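Local coordinates for protein telomerase reverse transcriptase (Candida tropicalis MYA-3404, PDB 6ZD1) that probably extends chromosome ends as a reverse transcriptase, copying a template within the telomerase RNA into telomeric DNA repeats, at residues Cys577-Ser581 with Phe582-Phe586; Leu622-Glu625 with Ala626-Thr629; Phe631-Ile634 with Ser635-Ser639. All coordinates share one frame; numbering follows the deposited sequence.

How the interactions relate
All three contacts belong to the helical C-terminal part of the chain, probably the thumb of the polymerase, in an enzyme without bound nucleic acid. Interaction 1 joins a loop to the start of helix 582-596; interaction 2 lies within helix 609-637 and interaction 3 on its last part and the residues after it. Centre to centre, interaction 1 is about 9 Å from interaction 3 and about 11 Å from interaction 2. Interactions 1 and 3 are tied by a probable hydrogen bond, Phe582 N to Asp638 OD2 2.8 Å, and by packing. Interaction 2 packs on interaction 1, with Cys577 SG 3.7 Å from Ala626 O and Leu585 CD2 4.2 Å from Ile627 CG1.

Interaction 1. Residues Cys577-Ser581 with Phe582-Phe586; sequences CKFRS and FKALF
Ser581 O accepts the backbone hydrogen bond from Leu585 N at 3.3 Å, which starts the helical ladder of helix 582-596; Phe586 N to Phe582 O adds the next rung. The same serine serves the helix a second time through its side chain. With OG held between the backbone N and the carbonyl carbon (chi1 68°), the hydroxyl reaches forward to the first turn and accepts from the amide of Ala584 in a weak hydrogen bond, Ala584 N to Ser581 OG 3.3 Å. The Ala584 methyl sits beside that oxygen, with CB 3.4 Å from Ser581 OG. Alanine has no polar group to return a bond to the serine amide, so this cap is one-sided rather than a reciprocal capping box.

Two residues earlier, Phe579 lays its ring against the same turn. Its face receives Leu585 CA in a CH-pi contact, 4.2 Å from the ring centroid, and Ala584 O lies over the same face toward the rim. The leucine side chain crosses the phenylalanine at about a right angle, and its CD1 branch meets the ring along one side, Leu585 CD1 to Phe579 CD1 3.5 Å. On the same side of the ring plane, Phe579 CD2 rests on Ala584 CB at 3.8 Å. Cys577 extends this apolar strip, its CB packing on the same Leu585 CD1, while its side chain also touches Ala626 and Ser630 of helix 609-637.

The Phe582 ring meets those of Phe631 and Phe640. Its backbone amide binds the Asp638 carboxylate, a negative group that the positive end of the helix dipole would probably favour. A serine N-cap, backed by an aromatic residue of the incoming loop, thus opens helix 582-596.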
ATOM      1  N   CYS A 577       3.388  23.734   6.248  1.00133.52           N
ATOM      2  CA  CYS A 577       3.829  23.946   7.630  1.00105.58           C
ATOM      3  C   CYS A 577       3.956  25.442   7.918  1.00112.03           C
ATOM      4  O   CYS A 577       5.013  26.044   7.719  1.00125.35           O
ATOM      5  CB  CYS A 577       5.148  23.220   7.870  1.00117.10           C
ATOM      6  SG  CYS A 577       6.394  23.467   6.567  1.00151.04           S
ATOM      7  N   LYS A 578       2.864  26.045   8.402  1.00117.31           N
ATOM      8  CA  LYS A 578       2.892  27.424   8.901  1.00109.16           C
ATOM      9  C   LYS A 578       1.799  27.553   9.961  1.00128.82           C
ATOM     10  O   LYS A 578       0.625  27.721   9.621  1.00132.20           O
ATOM     11  CB  LYS A 578       2.694  28.428   7.772  1.00109.74           C
ATOM     12  CG  LYS A 578       2.947  29.874   8.186  1.00123.20           C
ATOM     13  CD  LYS A 578       2.224  30.857   7.277  1.00127.38           C
ATOM     14  CE  LYS A 578       0.715  30.780   7.471  1.00129.63           C
ATOM     15  NZ  LYS A 578       0.310  31.143   8.859  1.00142.89           N
ATOM     16  N   PHE A 579       2.192  27.499  11.236  1.00126.92           N
ATOM     17  CA  PHE A 579       1.245  27.462  12.345  1.00118.87           C
ATOM     18  C   PHE A 579       1.783  28.270  13.517  1.00122.93           C
ATOM     19  O   PHE A 579       2.968  28.604  13.581  1.00122.33           O
ATOM     20  CB  PHE A 579       0.961  26.025  12.799  1.00116.78           C
ATOM     21  CG  PHE A 579       0.483  25.124  11.702  1.00112.77           C
ATOM     22  CD1 PHE A 579       1.380  24.388  10.953  1.00108.13           C
ATOM     23  CD2 PHE A 579      -0.866  25.016  11.420  1.00113.90           C
ATOM     24  CE1 PHE A 579       0.943  23.558   9.940  1.00104.67           C
ATOM     25  CE2 PHE A 579      -1.311  24.192  10.411  1.00110.44           C
ATOM     26  CZ  PHE A 579      -0.404  23.461   9.668  1.00105.81           C
ATOM     27  N   ARG A 580       0.892  28.572  14.460  1.00127.32           N
ATOM     28  CA  ARG A 580       1.237  29.309  15.668  1.00131.84           C
ATOM     29  C   ARG A 580       1.443  28.402  16.875  1.00132.40           C
ATOM     30  O   ARG A 580       1.538  28.900  18.002  1.00136.70           O
ATOM     31  CB  ARG A 580       0.154  30.341  15.987  1.00137.10           C
ATOM     32  CG  ARG A 580      -0.225  31.243  14.826  1.00137.16           C
ATOM     33  CD  ARG A 580      -1.360  32.186  15.211  1.00148.68           C
ATOM     34  NE  ARG A 580      -2.516  31.460  15.734  1.00156.06           N
ATOM     35  CZ  ARG A 580      -2.903  31.480  17.006  1.00159.18           C
ATOM     36  NH1 ARG A 580      -2.235  32.203  17.899  1.00151.68           N
ATOM     37  NH2 ARG A 580      -3.964  30.781  17.386  1.00162.33           N
ATOM     38  N   SER A 581       1.508  27.090  16.670  1.00128.41           N
ATOM     39  CA  SER A 581       1.646  26.158  17.781  1.00128.97           C
ATOM     40  C   SER A 581       2.072  24.807  17.238  1.00123.63           C
ATOM     41  O   SER A 581       1.775  24.467  16.090  1.00120.13           O
ATOM     42  CB  SER A 581       0.340  26.020  18.568  1.00132.74           C
ATOM     43  OG  SER A 581      -0.650  25.382  17.782  1.00130.44           O
ATOM     44  N   PHE A 582       2.761  24.033  18.078  1.00 76.04           N
ATOM     45  CA  PHE A 582       3.188  22.703  17.659  1.00 67.07           C
ATOM     46  C   PHE A 582       2.018  21.733  17.588  1.00 67.36           C
ATOM     47  O   PHE A 582       2.021  20.828  16.746  1.00 78.01           O
ATOM     48  CB  PHE A 582       4.263  22.163  18.600  1.00 57.15           C
ATOM     49  CG  PHE A 582       5.620  22.767  18.379  1.00 64.40           C
ATOM     50  CD1 PHE A 582       6.422  22.342  17.331  1.00 48.24           C
ATOM     51  CD2 PHE A 582       6.096  23.757  19.223  1.00 63.50           C
ATOM     52  CE1 PHE A 582       7.670  22.896  17.128  1.00 66.37           C
ATOM     53  CE2 PHE A 582       7.345  24.314  19.026  1.00 66.20           C
ATOM     54  CZ  PHE A 582       8.133  23.884  17.977  1.00 64.30           C
ATOM     55  N   LYS A 583       1.018  21.895  18.457  1.00 69.48           N
ATOM     56  CA  LYS A 583      -0.140  21.010  18.403  1.00 69.66           C
ATOM     57  C   LYS A 583      -0.822  21.091  17.045  1.00 64.81           C
ATOM     58  O   LYS A 583      -1.156  20.060  16.448  1.00 59.16           O
ATOM     59  CB  LYS A 583      -1.128  21.349  19.516  1.00 68.10           C
ATOM     60  CG  LYS A 583      -2.172  20.266  19.741  1.00 71.32           C
ATOM     61  CD  LYS A 583      -3.257  20.708  20.705  1.00 86.21           C
ATOM     62  CE  LYS A 583      -4.151  21.768  20.089  1.00 84.95           C
ATOM     63  NZ  LYS A 583      -5.275  22.115  21.000  1.00106.77           N
ATOM     64  N   ALA A 584      -1.014  22.307  16.529  1.00 68.83           N
ATOM     65  CA  ALA A 584      -1.626  22.462  15.213  1.00 60.59           C
ATOM     66  C   ALA A 584      -0.732  21.918  14.111  1.00 64.69           C
ATOM     67  O   ALA A 584      -1.234  21.425  13.094  1.00 73.30           O
ATOM     68  CB  ALA A 584      -1.945  23.933  14.950  1.00 67.18           C
ATOM     69  N   LEU A 585       0.587  21.969  14.307  1.00 66.87           N
ATOM     70  CA  LEU A 585       1.506  21.437  13.308  1.00 65.86           C
ATOM     71  C   LEU A 585       1.473  19.915  13.287  1.00 64.00           C
ATOM     72  O   LEU A 585       1.525  19.300  12.214  1.00 65.25           O
ATOM     73  CB  LEU A 585       2.927  21.930  13.583  1.00 57.17           C
ATOM     74  CG  LEU A 585       3.993  21.330  12.662  1.00 51.85           C
ATOM     75  CD1 LEU A 585       3.961  22.009  11.300  1.00 61.93           C
ATOM     76  CD2 LEU A 585       5.378  21.404  13.278  1.00 68.02           C
ATOM     77  N   PHE A 586       1.399  19.289  14.463  1.00 59.82           N
ATOM     78  CA  PHE A 586       1.434  17.833  14.513  1.00 63.78           C
ATOM     79  C   PHE A 586       0.130  17.223  14.012  1.00 60.12           C
ATOM     80  O   PHE A 586       0.153  16.175  13.359  1.00 62.16           O
ATOM     81  CB  PHE A 586       1.738  17.375  15.942  1.00 66.55           C
ATOM     82  CG  PHE A 586       3.111  17.771  16.428  1.00 68.85           C
ATOM     83  CD1 PHE A 586       4.152  17.963  15.531  1.00 58.04           C
ATOM     84  CD2 PHE A 586       3.360  17.950  17.783  1.00 65.47           C
ATOM     85  CE1 PHE A 586       5.415  18.327  15.974  1.00 64.55           C
ATOM     86  CE2 PHE A 586       4.619  18.310  18.234  1.00 65.04           C
ATOM     87  CZ  PHE A 586       5.648  18.500  17.327  1.00 63.69           C
TER

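Interaction 2. Residues Leu622-Glu625 with Ala626-Thr629; sequences LTFE and AIQT
Phe624 lies side by side with Ile627 on helix 609-637, the two side chains pointing the same way. Contact is made by the end of the isoleucine chain, whose CD1 approaches Phe624 CD1 at 3.8 Å and meets the ring obliquely. In Ile627 the CG1 branch stands anti to the carbonyl carbon (chi1 -65°) and the chain runs on extended, which carries CD1 back toward the preceding turn and the ring. The apolar ridge made in this way is covered by other helices: both residues touch Phe645 of helix 642-664, Phe624 continues onto Leu649 and Ile681, and Ile627 meets Leu589 of helix 582-596.

Beside this ridge Ala626 brings a small methyl, with CB 3.4 Å from Thr623 O, against Leu589. The Thr623 hydroxyl binds Ile619 O one turn earlier, while its side chain touches Phe592 and Tyr593.

The backbone beneath is helical but uneven. Gln628 N gives Phe624 O a straight bond of 2.9 Å, with an N-H...O angle of 166°. Ala626 N, by contrast, divides between Leu622 O and, weakly, Thr623 O, and the bond from Ile627 N to Thr623 O is also weak.

On the more open side, Glu625 O is gripped twice by one residue. Thr629 N donates to it at 3.0 Å, and Thr629 OG1 does so at 2.7 Å from the opposite face of the carbonyl plane. The hydroxyl reaches back because OG1 stands anti to the carbonyl carbon of its own residue (chi1 -63°). By giving its proton to the helix backbone, the threonine satisfies the donor of its hydroxyl, and its rotation about chi1 should be restricted.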
ATOM      1  N   LEU A 622       9.715  13.792   4.344  1.00 60.73           N
ATOM      2  CA  LEU A 622       8.895  14.960   4.037  1.00 67.79           C
ATOM      3  C   LEU A 622       8.192  15.480   5.282  1.00 66.97           C
ATOM      4  O   LEU A 622       8.083  16.697   5.481  1.00 73.40           O
ATOM      5  CB  LEU A 622       7.873  14.618   2.959  1.00 62.53           C
ATOM      6  CG  LEU A 622       8.480  14.439   1.576  1.00 70.76           C
ATOM      7  CD1 LEU A 622       7.394  14.079   0.585  1.00 73.89           C
ATOM      8  CD2 LEU A 622       9.200  15.711   1.161  1.00 72.93           C
ATOM      9  N   THR A 623       7.735  14.576   6.148  1.00 57.92           N
ATOM     10  CA  THR A 623       7.057  15.011   7.361  1.00 52.56           C
ATOM     11  C   THR A 623       8.016  15.747   8.286  1.00 57.91           C
ATOM     12  O   THR A 623       7.683  16.820   8.803  1.00 60.62           O
ATOM     13  CB  THR A 623       6.429  13.813   8.071  1.00 58.60           C
ATOM     14  OG1 THR A 623       5.566  13.115   7.162  1.00 54.86           O
ATOM     15  CG2 THR A 623       5.613  14.275   9.272  1.00 59.21           C
ATOM     16  N   PHE A 624       9.224  15.210   8.478  1.00 64.91           N
ATOM     17  CA  PHE A 624      10.175  15.868   9.365  1.00 55.94           C
ATOM     18  C   PHE A 624      10.793  17.105   8.734  1.00 69.32           C
ATOM     19  O   PHE A 624      11.169  18.038   9.455  1.00 63.47           O
ATOM     20  CB  PHE A 624      11.261  14.886   9.794  1.00 54.00           C
ATOM     21  CG  PHE A 624      10.774  13.857  10.761  1.00 67.72           C
ATOM     22  CD1 PHE A 624      10.667  14.156  12.106  1.00 78.71           C
ATOM     23  CD2 PHE A 624      10.399  12.600  10.327  1.00 68.03           C
ATOM     24  CE1 PHE A 624      10.206  13.214  13.002  1.00 83.10           C
ATOM     25  CE2 PHE A 624       9.939  11.653  11.218  1.00 71.16           C
ATOM     26  CZ  PHE A 624       9.840  11.959  12.557  1.00 61.14           C
ATOM     27  N   GLU A 625      10.887  17.147   7.401  1.00 60.69           N
ATOM     28  CA  GLU A 625      11.331  18.375   6.751  1.00 60.45           C
ATOM     29  C   GLU A 625      10.390  19.530   7.063  1.00 61.48           C
ATOM     30  O   GLU A 625      10.831  20.680   7.172  1.00 67.24           O
ATOM     31  CB  GLU A 625      11.440  18.169   5.238  1.00 68.80           C
ATOM     32  CG  GLU A 625      12.722  17.477   4.783  1.00 68.97           C
ATOM     33  CD  GLU A 625      12.620  16.918   3.370  1.00 89.83           C
ATOM     34  OE1 GLU A 625      11.787  17.418   2.581  1.00 91.40           O
ATOM     35  OE2 GLU A 625      13.369  15.968   3.054  1.00 96.03           O
ATOM     36  N   ALA A 626       9.097  19.245   7.245  1.00 57.56           N
ATOM     37  CA  ALA A 626       8.175  20.303   7.640  1.00 60.24           C
ATOM     38  C   ALA A 626       8.463  20.772   9.060  1.00 59.00           C
ATOM     39  O   ALA A 626       8.409  21.973   9.346  1.00 66.09           O
ATOM     40  CB  ALA A 626       6.732  19.817   7.516  1.00 55.51           C
ATOM     41  N   ILE A 627       8.811  19.841   9.953  1.00 60.45           N
ATOM     42  CA  ILE A 627       9.131  20.210  11.331  1.00 59.56           C
ATOM     43  C   ILE A 627      10.383  21.078  11.364  1.00 70.61           C
ATOM     44  O   ILE A 627      10.423  22.120  12.029  1.00 68.60           O
ATOM     45  CB  ILE A 627       9.295  18.950  12.201  1.00 51.80           C
ATOM     46  CG1 ILE A 627       7.975  18.190  12.306  1.00 56.82           C
ATOM     47  CG2 ILE A 627       9.807  19.313  13.583  1.00 58.20           C
ATOM     48  CD1 ILE A 627       8.107  16.852  13.010  1.00 67.79           C
ATOM     49  N   GLN A 628      11.420  20.663  10.632  1.00 61.88           N
ATOM     50  CA  GLN A 628      12.672  21.414  10.628  1.00 70.19           C
ATOM     51  C   GLN A 628      12.479  22.801  10.029  1.00 68.35           C
ATOM     52  O   GLN A 628      13.058  23.780  10.516  1.00 70.09           O
ATOM     53  CB  GLN A 628      13.748  20.643   9.863  1.00 63.10           C
ATOM     54  CG  GLN A 628      15.103  21.342   9.809  1.00 71.94           C
ATOM     55  CD  GLN A 628      16.131  20.581   8.987  1.00 76.93           C
ATOM     56  OE1 GLN A 628      15.834  19.535   8.407  1.00 73.41           O
ATOM     57  NE2 GLN A 628      17.351  21.106   8.936  1.00 69.45           N
ATOM     58  N   THR A 629      11.663  22.908   8.977  1.00 64.32           N
ATOM     59  CA  THR A 629      11.523  24.185   8.280  1.00 69.43           C
ATOM     60  C   THR A 629      10.900  25.251   9.177  1.00 66.75           C
ATOM     61  O   THR A 629      11.331  26.411   9.166  1.00 69.66           O
ATOM     62  CB  THR A 629      10.688  24.006   7.008  1.00 75.55           C
ATOM     63  OG1 THR A 629      11.370  23.129   6.104  1.00 87.00           O
ATOM     64  CG2 THR A 629      10.457  25.344   6.321  1.00 72.10           C
TER

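Interaction 3. Residues Phe631-Ile634 with Ser635-Ser639; sequences FATI and SKQDS
Phe631 O takes the amide of Ser635 in a short, straight bond, Ser635 N to Phe631 O 2.7 Å with an N-H...O angle of 160°, a regular alpha-helical rung. One residue on, the pattern tightens. Lys636 N is shared between Ala632 O, weakly, and Thr633 O at 3.3 Å, the latter reached from well above the carbonyl plane. Ile634 O then accepts from Gln637 N at 3.0 Å, again above the plane, and more weakly from Asp638 N, where the N-H points poorly at the oxygen. Bonds to the third residue along, as in a 3-10 turn, thus supplement or replace those to the fourth.

These bonds wind up the last part of helix 609-637 before the short connection to helix 642-664, within a bundle consistent with the thumb of telomerase reverse transcriptases. Through the Asp638 carboxylate, the residues following helix 609-637 are tied to the first turn of helix 582-596.

Packing follows the same course. The Phe631 ring is carried toward the next turn by a CG anti to the backbone N (chi1 -176°), and Ser635 CB lies over one of its faces, 4.1 Å from Phe631 CE2. Phe640 meets the ring edge-to-face. Ile634, the buried residue here, faces Phe582 and Leu585, while its CG2 branch comes within 4.2 Å of Asp638 CB. Gln637 has CG between its backbone N and carbonyl carbon (chi1 50°), which folds the chain back over the preceding turn: Gln637 CG lies 3.5 Å from Ile634 O. On the exposed flank Lys636 CB packs 3.3 Å from Thr633 O, and the rest of the lysine leads away from the helix.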
ATOM      1  N   PHE A 631      10.385  25.018  12.688  1.00 59.69           N
ATOM      2  CA  PHE A 631      10.600  24.868  14.123  1.00 58.60           C
ATOM      3  C   PHE A 631      10.943  26.204  14.772  1.00 63.14           C
ATOM      4  O   PHE A 631      10.372  26.568  15.805  1.00 72.60           O
ATOM      5  CB  PHE A 631      11.700  23.842  14.397  1.00 59.50           C
ATOM      6  CG  PHE A 631      11.903  23.559  15.856  1.00 73.24           C
ATOM      7  CD1 PHE A 631      11.128  22.611  16.505  1.00 62.04           C
ATOM      8  CD2 PHE A 631      12.857  24.254  16.587  1.00 58.74           C
ATOM      9  CE1 PHE A 631      11.306  22.351  17.854  1.00 47.78           C
ATOM     10  CE2 PHE A 631      13.040  24.000  17.936  1.00 60.15           C
ATOM     11  CZ  PHE A 631      12.264  23.044  18.570  1.00 52.83           C
ATOM     12  N   ALA A 632      11.880  26.949  14.181  1.00 68.40           N
ATOM     13  CA  ALA A 632      12.300  28.211  14.786  1.00 70.64           C
ATOM     14  C   ALA A 632      11.150  29.208  14.849  1.00 74.58           C
ATOM     15  O   ALA A 632      10.989  29.919  15.851  1.00 78.02           O
ATOM     16  CB  ALA A 632      13.477  28.799  14.012  1.00 78.94           C
ATOM     17  N   THR A 633      10.324  29.259  13.800  1.00 69.68           N
ATOM     18  CA  THR A 633       9.207  30.198  13.793  1.00 66.88           C
ATOM     19  C   THR A 633       8.210  29.863  14.892  1.00 69.01           C
ATOM     20  O   THR A 633       7.800  30.734  15.667  1.00 80.43           O
ATOM     21  CB  THR A 633       8.508  30.184  12.435  1.00 72.14           C
ATOM     22  OG1 THR A 633       9.434  30.564  11.411  1.00 89.38           O
ATOM     23  CG2 THR A 633       7.332  31.156  12.447  1.00 75.17           C
ATOM     24  N   ILE A 634       7.819  28.590  14.980  1.00 62.67           N
ATOM     25  CA  ILE A 634       6.824  28.183  15.963  1.00 63.31           C
ATOM     26  C   ILE A 634       7.406  28.260  17.368  1.00 65.57           C
ATOM     27  O   ILE A 634       6.736  28.707  18.307  1.00 66.93           O
ATOM     28  CB  ILE A 634       6.309  26.770  15.633  1.00 64.92           C
ATOM     29  CG1 ILE A 634       5.648  26.752  14.253  1.00 76.48           C
ATOM     30  CG2 ILE A 634       5.339  26.280  16.704  1.00 60.61           C
ATOM     31  CD1 ILE A 634       5.199  25.380  13.807  1.00 70.88           C
ATOM     32  N   SER A 635       8.668  27.856  17.536  1.00 61.29           N
ATOM     33  CA  SER A 635       9.276  27.897  18.860  1.00 64.69           C
ATOM     34  C   SER A 635       9.380  29.315  19.402  1.00 79.10           C
ATOM     35  O   SER A 635       9.477  29.494  20.621  1.00 78.43           O
ATOM     36  CB  SER A 635      10.658  27.249  18.834  1.00 62.60           C
ATOM     37  OG  SER A 635      11.202  27.183  20.140  1.00 90.49           O
ATOM     38  N   LYS A 636       9.347  30.324  18.529  1.00 79.01           N
ATOM     39  CA  LYS A 636       9.359  31.707  18.995  1.00 76.88           C
ATOM     40  C   LYS A 636       8.097  32.034  19.788  1.00 76.83           C
ATOM     41  O   LYS A 636       8.152  32.776  20.777  1.00 79.26           O
ATOM     42  CB  LYS A 636       9.513  32.654  17.799  1.00 85.07           C
ATOM     43  CG  LYS A 636       8.983  34.064  18.029  1.00 87.45           C
ATOM     44  CD  LYS A 636       9.133  34.945  16.792  1.00 93.46           C
ATOM     45  CE  LYS A 636       8.657  36.366  17.076  1.00 99.60           C
ATOM     46  NZ  LYS A 636       8.964  37.320  15.970  1.00 98.61           N
ATOM     47  N   GLN A 637       6.957  31.467  19.388  1.00 77.76           N
ATOM     48  CA  GLN A 637       5.665  31.785  19.981  1.00 73.68           C
ATOM     49  C   GLN A 637       5.024  30.611  20.713  1.00 69.78           C
ATOM     50  O   GLN A 637       3.906  30.754  21.218  1.00 79.25           O
ATOM     51  CB  GLN A 637       4.706  32.296  18.896  1.00 88.35           C
ATOM     52  CG  GLN A 637       4.643  31.387  17.671  1.00 93.97           C
ATOM     53  CD  GLN A 637       3.677  31.879  16.606  1.00 97.45           C
ATOM     54  OE1 GLN A 637       2.572  32.327  16.911  1.00 93.28           O
ATOM     55  NE2 GLN A 637       4.092  31.790  15.345  1.00 97.21           N
ATOM     56  N   ASP A 638       5.698  29.465  20.800  1.00 64.47           N
ATOM     57  CA  ASP A 638       5.131  28.294  21.458  1.00 68.68           C
ATOM     58  C   ASP A 638       6.262  27.351  21.836  1.00 65.08           C
ATOM     59  O   ASP A 638       7.058  26.964  20.976  1.00 58.72           O
ATOM     60  CB  ASP A 638       4.124  27.577  20.544  1.00 71.22           C
ATOM     61  CG  ASP A 638       3.601  26.284  21.147  1.00 69.81           C
ATOM     62  OD1 ASP A 638       3.202  26.295  22.329  1.00 81.87           O
ATOM     63  OD2 ASP A 638       3.575  25.253  20.443  1.00 78.13           O
ATOM     64  N   SER A 639       6.306  26.953  23.103  1.00 61.24           N
ATOM     65  CA  SER A 639       7.420  26.160  23.601  1.00 59.32           C
ATOM     66  C   SER A 639       7.272  24.705  23.180  1.00 65.27           C
ATOM     67  O   SER A 639       6.215  24.094  23.368  1.00 77.05           O
ATOM     68  CB  SER A 639       7.521  26.253  25.121  1.00 61.09           C
ATOM     69  OG  SER A 639       8.580  25.437  25.589  1.00 63.62           O
TER